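PDB 5U4Q: dTDP-glucose 4,6-dehydratase from Klebsiella pneumoniae, which probably uses bound NAD to dehydrate dTDP-glucose to dTDP-4-keto-6-deoxy-glucose. Local coordinates for residues 181-186 / 216-221. Residues are numbered along the deposited sequence; the frame is centred on the assembly and turned at random.
Sequences FFTVYG and MKRDFT. With NAD (nicotinamide-adenine-dinucleotide), chain C.
T183 turns OG1 beside its own backbone N and CG2 anti to it (chi1 -62°), which gives the hydroxyl to R218 and the methyl to F220. R218, bent at chi2 and chi3, curls back so that NH1 donates to T183 OG1 at 3.0 Å, nearly straight (162°) and in the guanidinium plane. T183 CG2 sits over one face of the F220 ring, a CH-pi contact 3.8 Å from the centroid. F220 CE1 in turn lies over the centre of the guanidinium; the ring thus offers a face to the T183 methyl and its CE1 edge to R218. Along the backbone, strands 176-185 and 220-222 of the Rossmann-type sheet pair in parallel: T183 N donates to D219 O, T221 N to T183 O (2.9 Å) and Y185 N to T221 O (3.1 Å). Water 1 joins T183 O, D219 OD1 and T221 OG1; D219 OD1 also accepts from N265 N. The D219 carboxylate lies against F182, OD2 over one face of the ring, their planes 27° apart. On the other edge of strand 183-185, V184 N donates to NAD O7N at 2.8 Å, while F182 O approaches NAD C4N to 3.0 Å. V184 N thus holds the carboxamide, consistent with fixing its rotation, and F182 O, just before the strand, probably helps place C4N, the hydride-accepting carbon.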
loop_
_atom_site.group_PDB
_atom_site.type_symbol
_atom_site.label_atom_id
_atom_site.label_comp_id
_atom_site.label_asym_id
_atom_site.label_seq_id
_atom_site.Cartn_x
_atom_site.Cartn_y
_atom_site.Cartn_z
ATOM N N PHE A 181 0.253 14.001 -7.708
ATOM C CA PHE A 181 -0.324 15.338 -7.645
ATOM C C PHE A 181 0.115 16.056 -6.367
ATOM O O PHE A 181 0.323 15.447 -5.320
ATOM C CB PHE A 181 -1.847 15.249 -7.640
ATOM C CG PHE A 181 -2.455 14.860 -8.974
ATOM C CD1 PHE A 181 -2.647 15.802 -9.979
ATOM C CD2 PHE A 181 -2.843 13.559 -9.224
ATOM C CE1 PHE A 181 -3.216 15.441 -11.196
ATOM C CE2 PHE A 181 -3.424 13.198 -10.424
ATOM C CZ PHE A 181 -3.602 14.132 -11.428
ATOM N N PHE A 182 0.251 17.374 -6.475
ATOM C CA PHE A 182 0.582 18.246 -5.353
ATOM C C PHE A 182 -0.736 18.941 -4.943
ATOM O O PHE A 182 -1.575 18.295 -4.318
ATOM C CB PHE A 182 1.764 19.146 -5.762
ATOM C CG PHE A 182 3.075 18.397 -5.744
ATOM C CD1 PHE A 182 3.344 17.407 -6.681
ATOM C CD2 PHE A 182 4.003 18.632 -4.723
ATOM C CE1 PHE A 182 4.522 16.683 -6.623
ATOM C CE2 PHE A 182 5.185 17.923 -4.657
ATOM C CZ PHE A 182 5.441 16.932 -5.601
ATOM N N THR A 183 -0.938 20.204 -5.272
ATOM C CA THR A 183 -2.235 20.841 -5.045
ATOM C C THR A 183 -2.743 21.417 -6.370
ATOM O O THR A 183 -2.010 22.065 -7.109
ATOM C CB THR A 183 -2.094 21.931 -3.988
ATOM O OG1 THR A 183 -1.663 21.315 -2.764
ATOM C CG2 THR A 183 -3.414 22.668 -3.752
ATOM N N VAL A 184 -4.018 21.165 -6.647
ATOM C CA VAL A 184 -4.678 21.643 -7.857
ATOM C C VAL A 184 -5.758 22.643 -7.428
ATOM O O VAL A 184 -6.347 22.492 -6.382
ATOM C CB VAL A 184 -5.277 20.471 -8.654
ATOM C CG1 VAL A 184 -5.895 20.968 -9.955
ATOM C CG2 VAL A 184 -4.213 19.413 -8.908
ATOM N N TYR A 185 -6.001 23.670 -8.240
ATOM C CA TYR A 185 -7.006 24.676 -7.902
ATOM C C TYR A 185 -7.735 25.196 -9.143
ATOM O O TYR A 185 -7.235 25.124 -10.264
ATOM C CB TYR A 185 -6.364 25.850 -7.137
ATOM C CG TYR A 185 -5.597 26.838 -7.989
ATOM C CD1 TYR A 185 -4.274 26.597 -8.369
ATOM C CD2 TYR A 185 -6.179 28.050 -8.375
ATOM C CE1 TYR A 185 -3.588 27.499 -9.151
ATOM C CE2 TYR A 185 -5.492 28.965 -9.134
ATOM C CZ TYR A 185 -4.185 28.714 -9.510
ATOM O OH TYR A 185 -3.483 29.623 -10.293
ATOM N N GLY A 186 -8.928 25.713 -8.924
ATOM C CA GLY A 186 -9.679 26.343 -9.994
ATOM C C GLY A 186 -11.162 26.153 -9.942
ATOM O O GLY A 186 -11.705 25.580 -8.989
HETATM N N MSE A 216 5.626 30.183 2.695
HETATM C CA MSE A 216 5.655 28.756 2.349
HETATM C C MSE A 216 5.393 28.643 0.875
HETATM O O MSE A 216 4.440 29.232 0.379
HETATM C CB MSE A 216 4.590 27.980 3.125
HETATM C CG MSE A 216 5.074 26.577 3.431
HETATM SE SE MSE A 216 6.456 26.755 4.829
HETATM C CE MSE A 216 8.006 26.078 3.812
ATOM N N LYS A 217 6.254 27.923 0.157
ATOM C CA LYS A 217 6.089 27.760 -1.291
ATOM C C LYS A 217 5.233 26.537 -1.574
ATOM O O LYS A 217 5.742 25.422 -1.660
ATOM C CB LYS A 217 7.437 27.653 -2.022
ATOM C CG LYS A 217 8.222 28.960 -2.075
ATOM C CD LYS A 217 9.446 28.841 -2.976
ATOM C CE LYS A 217 10.348 30.070 -2.895
ATOM N NZ LYS A 217 9.698 31.323 -3.371
ATOM N N ARG A 218 3.927 26.749 -1.692
ATOM C CA ARG A 218 3.021 25.655 -2.007
ATOM C C ARG A 218 3.036 25.423 -3.521
ATOM O O ARG A 218 3.175 26.358 -4.315
ATOM C CB ARG A 218 1.601 25.950 -1.516
ATOM C CG ARG A 218 1.391 25.866 0.006
ATOM C CD ARG A 218 1.341 24.429 0.527
ATOM N NE ARG A 218 0.248 23.621 -0.048
ATOM C CZ ARG A 218 -1.023 23.603 0.376
ATOM N NH1 ARG A 218 -1.924 22.822 -0.239
ATOM N NH2 ARG A 218 -1.423 24.371 1.389
ATOM N N ASP A 219 2.892 24.164 -3.904
ATOM C CA ASP A 219 2.895 23.774 -5.284
ATOM C C ASP A 219 1.411 23.719 -5.687
ATOM O O ASP A 219 0.727 22.735 -5.419
ATOM C CB ASP A 219 3.582 22.408 -5.391
ATOM C CG ASP A 219 3.880 22.008 -6.789
ATOM O OD1 ASP A 219 3.010 22.148 -7.678
ATOM O OD2 ASP A 219 5.009 21.524 -7.023
ATOM N N PHE A 220 0.913 24.827 -6.244
ATOM C CA PHE A 220 -0.459 24.963 -6.714
ATOM C C PHE A 220 -0.431 25.035 -8.248
ATOM O O PHE A 220 0.260 25.889 -8.826
ATOM C CB PHE A 220 -1.090 26.288 -6.200
ATOM C CG PHE A 220 -1.734 26.225 -4.830
ATOM C CD1 PHE A 220 -1.151 25.560 -3.770
ATOM C CD2 PHE A 220 -2.890 26.967 -4.578
ATOM C CE1 PHE A 220 -1.744 25.580 -2.504
ATOM C CE2 PHE A 220 -3.488 26.988 -3.322
ATOM C CZ PHE A 220 -2.905 26.309 -2.280
ATOM N N THR A 221 -1.210 24.176 -8.903
ATOM C CA THR A 221 -1.317 24.185 -10.350
ATOM C C THR A 221 -2.755 24.406 -10.757
ATOM O O THR A 221 -3.653 23.762 -10.223
ATOM C CB THR A 221 -0.831 22.872 -10.994
ATOM O OG1 THR A 221 0.481 22.588 -10.562
ATOM C CG2 THR A 221 -0.820 22.983 -12.498
HETATM P PA NAD C . -12.714 14.949 -5.287
HETATM O O1A NAD C . -13.318 16.212 -5.768
HETATM O O2A NAD C . -13.015 14.427 -3.897
HETATM O O5B NAD C . -13.048 13.809 -6.384
HETATM C C5B NAD C . -12.948 12.410 -6.150
HETATM C C4B NAD C . -14.287 11.781 -6.493
HETATM O O4B NAD C . -14.128 10.385 -6.176
HETATM C C3B NAD C . -15.448 12.323 -5.670
HETATM O O3B NAD C . -16.484 12.947 -6.444
HETATM C C2B NAD C . -15.921 11.090 -4.900
HETATM O O2B NAD C . -17.352 11.034 -4.742
HETATM C C1B NAD C . -15.353 9.907 -5.682
HETATM N N9A NAD C . -15.137 8.706 -4.856
HETATM C C8A NAD C . -14.476 8.635 -3.678
HETATM N N7A NAD C . -14.504 7.387 -3.205
HETATM C C5A NAD C . -15.171 6.637 -4.096
HETATM C C6A NAD C . -15.591 5.223 -4.169
HETATM N N6A NAD C . -15.278 4.347 -3.225
HETATM N N1A NAD C . -16.289 4.868 -5.249
HETATM C C2A NAD C . -16.636 5.721 -6.224
HETATM N N3A NAD C . -16.313 7.030 -6.210
HETATM C C4A NAD C . -15.588 7.511 -5.165
HETATM O O3 NAD C . -11.103 15.010 -5.326
HETATM P PN NAD C . -10.128 15.436 -6.535
HETATM O O1N NAD C . -10.834 15.591 -7.817
HETATM O O2N NAD C . -9.262 16.541 -5.932
HETATM O O5D NAD C . -9.217 14.128 -6.567
HETATM C C5D NAD C . -9.006 13.297 -7.705
HETATM C C4D NAD C . -7.802 12.427 -7.384
HETATM O O4D NAD C . -6.605 13.239 -7.373
HETATM C C3D NAD C . -7.797 11.677 -6.058
HETATM O O3D NAD C . -7.247 10.378 -6.292
HETATM C C2D NAD C . -6.837 12.445 -5.181
HETATM O O2D NAD C . -6.167 11.622 -4.203
HETATM C C1D NAD C . -5.854 13.009 -6.187
HETATM N N1N NAD C . -5.250 14.279 -5.739
HETATM C C2N NAD C . -5.880 15.472 -5.843
HETATM C C3N NAD C . -5.272 16.662 -5.408
HETATM C C7N NAD C . -5.921 18.050 -5.490
HETATM O O7N NAD C . -5.242 19.056 -5.236
HETATM N N7N NAD C . -7.218 18.239 -5.785
HETATM C C4N NAD C . -4.021 16.596 -4.834
HETATM C C5N NAD C . -3.392 15.365 -4.721
HETATM C C6N NAD C . -4.027 14.207 -5.158
HETATM O O HOH W 1 0.457 21.419 -8.092
HETATM O O HOH W 2 1.578 21.141 -2.453
#